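Local coordinates for viral structural protein 4 (Bombyx mori cytoplasmic polyhedrosis virus, PDB 6TZ0) that binds GTP and probably acts in viral transcription as a nucleotide-dependent partner of the RNA-dependent RNA polymerase it accompanies, at residues Ile158-Glu162 with Lys163-Leu167; Asn212-Ala215 with Pro216-Asn220; Val351-Glu354 with Lys355-Lys359. One frame throughout, in Å; residues are numbered along the deposited sequence.

In the fold
All three contacts are local, and no helix or strand serves two. Contacts 1 and 3 are partly buried and lie on opposite sides of the chain's centre, their own centres about 30 Å apart; contact 2 is a surface loop, its centre about 38 Å from that of the chain. Contact 1 turns a strand of a two-stranded parallel sheet into a helix, with aromatic packing and a weak carboxylate N-cap beside the polymerase chain. Contact 3 also leads from strand to helix, but from a five-stranded parallel sheet, and small residues and lysines shape a GTP site. Contact 2 joins two strands through a type I beta turn with proline second and a tyrosine hydroxyl bonded to the backbone.

Contact 1 (Ile158-Glu162 with Lys163-Leu167); sequences IFDDE and KYQSL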
loop_
_atom_site.group_PDB
_atom_site.type_symbol
_atom_site.label_atom_id
_atom_site.label_comp_id
_atom_site.label_asym_id
_atom_site.label_seq_id
_atom_site.Cartn_x
_atom_site.Cartn_y
_atom_site.Cartn_z
ATOM N N ILE B 158 -31.316 25.184 3.533
ATOM C CA ILE B 158 -31.213 23.911 2.830
ATOM C C ILE B 158 -32.415 23.055 3.210
ATOM O O ILE B 158 -32.808 23.016 4.379
ATOM C CB ILE B 158 -29.905 23.176 3.192
ATOM C CG1 ILE B 158 -28.691 24.061 2.977
ATOM C CG2 ILE B 158 -29.687 21.977 2.312
ATOM C CD1 ILE B 158 -27.444 23.485 3.562
ATOM N N PHE B 159 -32.997 22.366 2.232
ATOM C CA PHE B 159 -33.965 21.321 2.534
ATOM C C PHE B 159 -33.230 20.032 2.876
ATOM O O PHE B 159 -32.113 19.794 2.415
ATOM C CB PHE B 159 -34.906 21.055 1.355
ATOM C CG PHE B 159 -35.893 22.154 1.075
ATOM C CD1 PHE B 159 -36.049 23.220 1.933
ATOM C CD2 PHE B 159 -36.710 22.079 -0.036
ATOM C CE1 PHE B 159 -36.960 24.213 1.661
ATOM C CE2 PHE B 159 -37.630 23.067 -0.301
ATOM C CZ PHE B 159 -37.753 24.132 0.550
ATOM N N ASP B 160 -33.875 19.170 3.657
ATOM C CA ASP B 160 -33.258 17.918 4.079
ATOM C C ASP B 160 -33.637 16.759 3.155
ATOM O O ASP B 160 -33.756 15.611 3.593
ATOM C CB ASP B 160 -33.632 17.613 5.531
ATOM C CG ASP B 160 -32.651 16.678 6.211
ATOM O OD1 ASP B 160 -31.657 16.285 5.571
ATOM O OD2 ASP B 160 -32.885 16.325 7.384
ATOM N N ASP B 161 -33.852 17.053 1.879
ATOM C CA ASP B 161 -34.148 16.078 0.843
ATOM C C ASP B 161 -32.872 15.786 0.064
ATOM O O ASP B 161 -31.983 16.627 -0.033
ATOM C CB ASP B 161 -35.231 16.627 -0.087
ATOM C CG ASP B 161 -35.843 15.575 -0.975
ATOM O OD1 ASP B 161 -35.473 14.390 -0.866
ATOM O OD2 ASP B 161 -36.700 15.940 -1.799
ATOM N N GLU B 162 -32.790 14.585 -0.505
ATOM C CA GLU B 162 -31.595 14.224 -1.265
ATOM C C GLU B 162 -31.633 14.794 -2.679
ATOM O O GLU B 162 -30.602 15.226 -3.208
ATOM C CB GLU B 162 -31.435 12.704 -1.299
ATOM C CG GLU B 162 -30.180 12.220 -2.003
ATOM C CD GLU B 162 -30.037 10.712 -1.981
ATOM O OE1 GLU B 162 -30.897 10.039 -1.379
ATOM O OE2 GLU B 162 -29.071 10.197 -2.580
ATOM N N LYS B 163 -32.818 14.801 -3.296
ATOM C CA LYS B 163 -33.012 15.420 -4.604
ATOM C C LYS B 163 -32.757 16.921 -4.560
ATOM O O LYS B 163 -32.301 17.502 -5.550
ATOM C CB LYS B 163 -34.428 15.115 -5.091
ATOM C CG LYS B 163 -34.836 15.674 -6.442
ATOM C CD LYS B 163 -34.075 15.033 -7.571
ATOM C CE LYS B 163 -34.734 15.348 -8.899
ATOM N NZ LYS B 163 -34.730 16.796 -9.213
ATOM N N TYR B 164 -33.018 17.559 -3.419
ATOM C CA TYR B 164 -32.669 18.965 -3.263
ATOM C C TYR B 164 -31.161 19.143 -3.131
ATOM O O TYR B 164 -30.591 20.080 -3.695
ATOM C CB TYR B 164 -33.381 19.545 -2.041
ATOM C CG TYR B 164 -33.284 21.049 -1.901
ATOM C CD1 TYR B 164 -34.182 21.883 -2.547
ATOM C CD2 TYR B 164 -32.280 21.633 -1.138
ATOM C CE1 TYR B 164 -34.094 23.247 -2.425
ATOM C CE2 TYR B 164 -32.178 22.990 -1.024
ATOM C CZ TYR B 164 -33.085 23.795 -1.664
ATOM O OH TYR B 164 -32.979 25.156 -1.527
ATOM N N GLN B 165 -30.503 18.260 -2.374
ATOM C CA GLN B 165 -29.078 18.417 -2.102
ATOM C C GLN B 165 -28.223 18.082 -3.311
ATOM O O GLN B 165 -27.091 18.562 -3.415
ATOM C CB GLN B 165 -28.659 17.548 -0.923
ATOM C CG GLN B 165 -29.131 18.042 0.417
ATOM C CD GLN B 165 -28.803 17.077 1.532
ATOM O OE1 GLN B 165 -28.239 16.011 1.299
ATOM N NE2 GLN B 165 -29.175 17.436 2.752
ATOM N N SER B 166 -28.728 17.250 -4.219
ATOM C CA SER B 166 -27.992 16.984 -5.446
ATOM C C SER B 166 -27.986 18.178 -6.385
ATOM O O SER B 166 -27.093 18.283 -7.230
ATOM C CB SER B 166 -28.582 15.778 -6.166
ATOM O OG SER B 166 -29.875 16.072 -6.645
ATOM N N LEU B 167 -28.953 19.077 -6.257
ATOM C CA LEU B 167 -29.104 20.210 -7.150
ATOM C C LEU B 167 -28.512 21.492 -6.595
ATOM O O LEU B 167 -28.637 22.538 -7.234
ATOM C CB LEU B 167 -30.582 20.419 -7.467
ATOM C CG LEU B 167 -31.195 19.259 -8.241
ATOM C CD1 LEU B 167 -32.686 19.417 -8.355
ATOM C CD2 LEU B 167 -30.566 19.170 -9.611
#
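F159, at the end of strand 157-159, lays its CB over one face of the Y164 ring, a CH-pi contact 3.8 Å from the ring's centroid. The two rings are inclined at 32°, with F159 CD2 and Y164 CD1 3.6 Å apart. Tyrosine suits this place because its ring can pack while its hydroxyl reaches onward: OH is hydrogen-bonded to the hydroxyl of Y13 and weakly to the backbone N of I4.

D161 is the N-cap of helix 162-166. A chi1 of -166° sets its CG beside the carbonyl carbon, from where OD1 reaches forward to the first N-H of the helix, a weak bond from E162 N at 2.7 Å. Its other oxygen, OD2, is taken by the hydroxyl of Y16, whose ring also meets F159. E162 OE2 takes a weak bond from the backbone N of G326. Two backbone i to i+4 hydrogen bonds make the first helical turn: Q165 N to D161 O at 3.2 Å and S166 N to E162 O at 2.9 Å. S166 OG turns back to K163 O, 3.0 Å away, so this small polar residue satisfies its hydroxyl on its own helix. I158 and Q165 pack against Y583 of the polymerase chain.

The cap and ring packing both lie where strand gives way to helix; there, a carboxylate bonded to a tyrosine hydroxyl would probably be stabilised in its charged form.

Contact 2 (Asn212-Ala215 with Pro216-Asn220); sequences NLAA and PQKYN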
loop_
_atom_site.group_PDB
_atom_site.type_symbol
_atom_site.label_atom_id
_atom_site.label_comp_id
_atom_site.label_asym_id
_atom_site.label_seq_id
_atom_site.Cartn_x
_atom_site.Cartn_y
_atom_site.Cartn_z
ATOM N N ASN B 212 -63.989 18.661 5.061
ATOM C CA ASN B 212 -63.575 20.055 5.070
ATOM C C ASN B 212 -64.268 20.867 3.988
ATOM O O ASN B 212 -64.323 22.096 4.089
ATOM C CB ASN B 212 -62.061 20.112 4.851
ATOM C CG ASN B 212 -61.441 21.417 5.271
ATOM O OD1 ASN B 212 -62.095 22.279 5.849
ATOM N ND2 ASN B 212 -60.162 21.577 4.968
ATOM N N LEU B 213 -64.819 20.200 2.981
ATOM C CA LEU B 213 -65.099 20.814 1.690
ATOM C C LEU B 213 -66.253 21.806 1.741
ATOM O O LEU B 213 -67.385 21.448 2.074
ATOM C CB LEU B 213 -65.361 19.715 0.668
ATOM C CG LEU B 213 -65.903 20.087 -0.698
ATOM C CD1 LEU B 213 -65.148 19.363 -1.739
ATOM C CD2 LEU B 213 -67.305 19.555 -0.705
ATOM N N ALA B 214 -65.953 23.049 1.377
ATOM C CA ALA B 214 -66.938 24.109 1.232
ATOM C C ALA B 214 -66.357 25.163 0.300
ATOM O O ALA B 214 -65.247 25.016 -0.216
ATOM C CB ALA B 214 -67.313 24.710 2.588
ATOM N N ALA B 215 -67.129 26.222 0.080
ATOM C CA ALA B 215 -66.671 27.364 -0.693
ATOM C C ALA B 215 -65.542 28.079 0.050
ATOM O O ALA B 215 -65.487 28.038 1.278
ATOM C CB ALA B 215 -67.839 28.317 -0.935
ATOM N N PRO B 216 -64.621 28.738 -0.666
ATOM C CA PRO B 216 -63.490 29.380 0.022
ATOM C C PRO B 216 -63.859 30.615 0.814
ATOM O O PRO B 216 -63.022 31.092 1.586
ATOM C CB PRO B 216 -62.542 29.736 -1.125
ATOM C CG PRO B 216 -63.410 29.883 -2.282
ATOM C CD PRO B 216 -64.490 28.876 -2.124
ATOM N N GLN B 217 -65.071 31.149 0.654
ATOM C CA GLN B 217 -65.512 32.268 1.473
ATOM C C GLN B 217 -65.861 31.850 2.889
ATOM O O GLN B 217 -65.965 32.715 3.762
ATOM C CB GLN B 217 -66.724 32.956 0.846
ATOM C CG GLN B 217 -66.439 33.672 -0.457
ATOM C CD GLN B 217 -66.539 32.761 -1.656
ATOM O OE1 GLN B 217 -67.138 31.691 -1.584
ATOM N NE2 GLN B 217 -65.949 33.177 -2.767
ATOM N N LYS B 218 -66.057 30.551 3.134
ATOM C CA LYS B 218 -66.322 30.088 4.489
ATOM C C LYS B 218 -65.087 30.228 5.365
ATOM O O LYS B 218 -65.200 30.490 6.567
ATOM C CB LYS B 218 -66.803 28.639 4.461
ATOM C CG LYS B 218 -67.244 28.113 5.808
ATOM C CD LYS B 218 -67.848 26.746 5.708
ATOM C CE LYS B 218 -68.145 26.197 7.081
ATOM N NZ LYS B 218 -69.204 26.971 7.769
ATOM N N TYR B 219 -63.914 30.081 4.783
ATOM C CA TYR B 219 -62.668 30.310 5.481
ATOM C C TYR B 219 -62.130 31.663 5.026
ATOM O O TYR B 219 -62.696 32.319 4.152
ATOM C CB TYR B 219 -61.702 29.162 5.193
ATOM C CG TYR B 219 -62.337 27.814 5.434
ATOM C CD1 TYR B 219 -62.468 27.296 6.713
ATOM C CD2 TYR B 219 -62.839 27.066 4.370
ATOM C CE1 TYR B 219 -63.067 26.069 6.923
ATOM C CE2 TYR B 219 -63.437 25.846 4.574
ATOM C CZ TYR B 219 -63.552 25.356 5.850
ATOM O OH TYR B 219 -64.142 24.136 6.050
ATOM N N ASN B 220 -61.032 32.103 5.619
ATOM C CA ASN B 220 -60.460 33.383 5.202
ATOM C C ASN B 220 -59.435 33.196 4.092
ATOM O O ASN B 220 -58.294 33.638 4.191
ATOM C CB ASN B 220 -59.849 34.098 6.398
ATOM C CG ASN B 220 -60.891 34.714 7.305
ATOM O OD1 ASN B 220 -61.844 35.328 6.836
ATOM N ND2 ASN B 220 -60.716 34.549 8.609
#
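A215 and Y219 contribute most to this local contact, with P216 next to them in a type I beta turn that runs from A215 to K218. The turn closes through K218 N, which donates to A215 O at 3.2 Å in a fairly straight bond (N-H...O angle 158°), the donor standing above the carbonyl plane. Proline suits the second position of such a turn, since its ring already holds phi near the required value. The A215 methyl touches its covalent neighbour at P216 CD, 3.6 Å from CB, and also Q217 OE1, 3.5 Å from CB, the glutamine chain bending at chi2 to bring the amide there. A214 adds a second methyl, whose CB lies 3.8 Å from CD of the K218 chain, extended as far as its bend at chi4.

Y219 reaches back across the loop to N212. Y219 CG lies beside the backbone N (chi1 -51°), which turns the ring back along the loop toward the asparagine, where OH donates to N212 O at 2.8 Å, in the carbonyl plane and on a lone pair. N212 OD1 is equally near to that OH, and the amide and ring planes stand 71° apart. Asparagine fits because its other end, ND2, bonds to E207 O.

The loop runs between strands 204-208 and 226-230. E207 and F206, whose ring meets that of Y219, tie it to the first of these strands, while Y245 bonds to A214 O and, with Y248, packs on P216.

Contact 3 (Val351-Glu354 with Lys355-Lys359); sequences VYAE and KGAGK
A353 and K359 meet in a local contact where strand 347-353 gives way to the loop that leads into helix 359-374. The lysine lies along the alanine methyl: K359 CB, CG and CD are each 4.1 Å from A353 CB. Its CG sits between the backbone N and the carbonyl carbon (chi1 70°), and a bend at chi2 carries the chain into the curve of the loop, leaving NZ 3.9 Å from E354 O. Alanine suits the strand end because a small methyl lets the aliphatic part of the lysine lie close by. L507 of the adjoining strand 504-507 touches both side chains.

The loop itself is closed by one backbone bond, A357 N to E354 O at 3.2 Å, and A357 CB lies 3.4 Å from the same oxygen. The methyls of A353 and A357 meet, CB to CB, at 4.4 Å. Only a residue without a CB sits easily at G356, whose backbone (phi 130°) would press a side chain against the preceding carbonyl oxygen. G358 likewise has positive phi, 73°, which a residue without a side chain adopts easily. E354 takes its carboxylate out of the loop: OE1 is bonded to the hydroxyl of T513, with a long, weak ion pair to R531. K355 extends toward helix 524-537, touching Q527, L530 and Y534.

K355, G356, G358 and K359 are GTP-binding residues, although no GTP is bound to this chain here. The run from A353 to T360, between an inner strand of a five-stranded parallel sheet and a helix, fits the Walker A pattern, consistent with a P-loop NTPase fold.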
loop_
_atom_site.group_PDB
_atom_site.type_symbol
_atom_site.label_atom_id
_atom_site.label_comp_id
_atom_site.label_asym_id
_atom_site.label_seq_id
_atom_site.Cartn_x
_atom_site.Cartn_y
_atom_site.Cartn_z
ATOM N N VAL B 351 -27.800 -10.294 -6.758
ATOM C CA VAL B 351 -28.853 -9.621 -6.010
ATOM C C VAL B 351 -29.137 -10.435 -4.757
ATOM O O VAL B 351 -29.617 -11.569 -4.846
ATOM C CB VAL B 351 -30.127 -9.450 -6.842
ATOM C CG1 VAL B 351 -31.212 -8.815 -6.006
ATOM C CG2 VAL B 351 -29.846 -8.619 -8.065
ATOM N N TYR B 352 -28.850 -9.861 -3.594
ATOM C CA TYR B 352 -29.181 -10.486 -2.325
ATOM C C TYR B 352 -30.508 -9.959 -1.803
ATOM O O TYR B 352 -30.846 -8.789 -1.984
ATOM C CB TYR B 352 -28.109 -10.234 -1.273
ATOM C CG TYR B 352 -26.794 -10.888 -1.567
ATOM C CD1 TYR B 352 -26.647 -12.252 -1.448
ATOM C CD2 TYR B 352 -25.685 -10.133 -1.910
ATOM C CE1 TYR B 352 -25.452 -12.857 -1.706
ATOM C CE2 TYR B 352 -24.479 -10.728 -2.155
ATOM C CZ TYR B 352 -24.371 -12.095 -2.053
ATOM O OH TYR B 352 -23.173 -12.710 -2.295
ATOM N N ALA B 353 -31.249 -10.837 -1.140
ATOM C CA ALA B 353 -32.533 -10.472 -0.566
ATOM C C ALA B 353 -32.847 -11.429 0.567
ATOM O O ALA B 353 -32.310 -12.536 0.632
ATOM C CB ALA B 353 -33.647 -10.504 -1.611
ATOM N N GLU B 354 -33.723 -10.986 1.462
ATOM C CA GLU B 354 -34.201 -11.876 2.504
ATOM C C GLU B 354 -35.154 -12.908 1.922
ATOM O O GLU B 354 -35.872 -12.657 0.953
ATOM C CB GLU B 354 -34.893 -11.104 3.626
ATOM C CG GLU B 354 -33.960 -10.312 4.521
ATOM C CD GLU B 354 -34.687 -9.640 5.667
ATOM O OE1 GLU B 354 -35.931 -9.702 5.701
ATOM O OE2 GLU B 354 -34.020 -9.050 6.539
ATOM N N LYS B 355 -35.140 -14.082 2.528
ATOM C CA LYS B 355 -35.944 -15.212 2.095
ATOM C C LYS B 355 -37.398 -14.929 2.437
ATOM O O LYS B 355 -37.813 -15.050 3.590
ATOM C CB LYS B 355 -35.435 -16.474 2.775
ATOM C CG LYS B 355 -36.058 -17.742 2.297
ATOM C CD LYS B 355 -35.371 -18.925 2.912
ATOM C CE LYS B 355 -36.053 -20.189 2.488
ATOM N NZ LYS B 355 -35.957 -20.356 1.016
ATOM N N GLY B 356 -38.177 -14.528 1.439
ATOM C CA GLY B 356 -39.565 -14.187 1.663
ATOM C C GLY B 356 -39.947 -12.855 1.064
ATOM O O GLY B 356 -41.074 -12.390 1.237
ATOM N N ALA B 357 -39.016 -12.243 0.334
ATOM C CA ALA B 357 -39.204 -10.902 -0.199
ATOM C C ALA B 357 -39.929 -10.878 -1.534
ATOM O O ALA B 357 -40.339 -9.800 -1.972
ATOM C CB ALA B 357 -37.850 -10.209 -0.342
ATOM N N GLY B 358 -40.109 -12.022 -2.182
ATOM C CA GLY B 358 -40.738 -12.054 -3.486
ATOM C C GLY B 358 -39.817 -11.512 -4.556
ATOM O O GLY B 358 -40.238 -10.730 -5.410
ATOM N N LYS B 359 -38.555 -11.926 -4.516
ATOM C CA LYS B 359 -37.537 -11.357 -5.386
ATOM C C LYS B 359 -37.454 -12.026 -6.749
ATOM O O LYS B 359 -37.005 -11.385 -7.706
ATOM C CB LYS B 359 -36.161 -11.389 -4.703
ATOM C CG LYS B 359 -35.485 -12.748 -4.517
ATOM C CD LYS B 359 -35.937 -13.472 -3.256
ATOM C CE LYS B 359 -35.011 -14.621 -2.917
ATOM N NZ LYS B 359 -35.515 -15.401 -1.758
#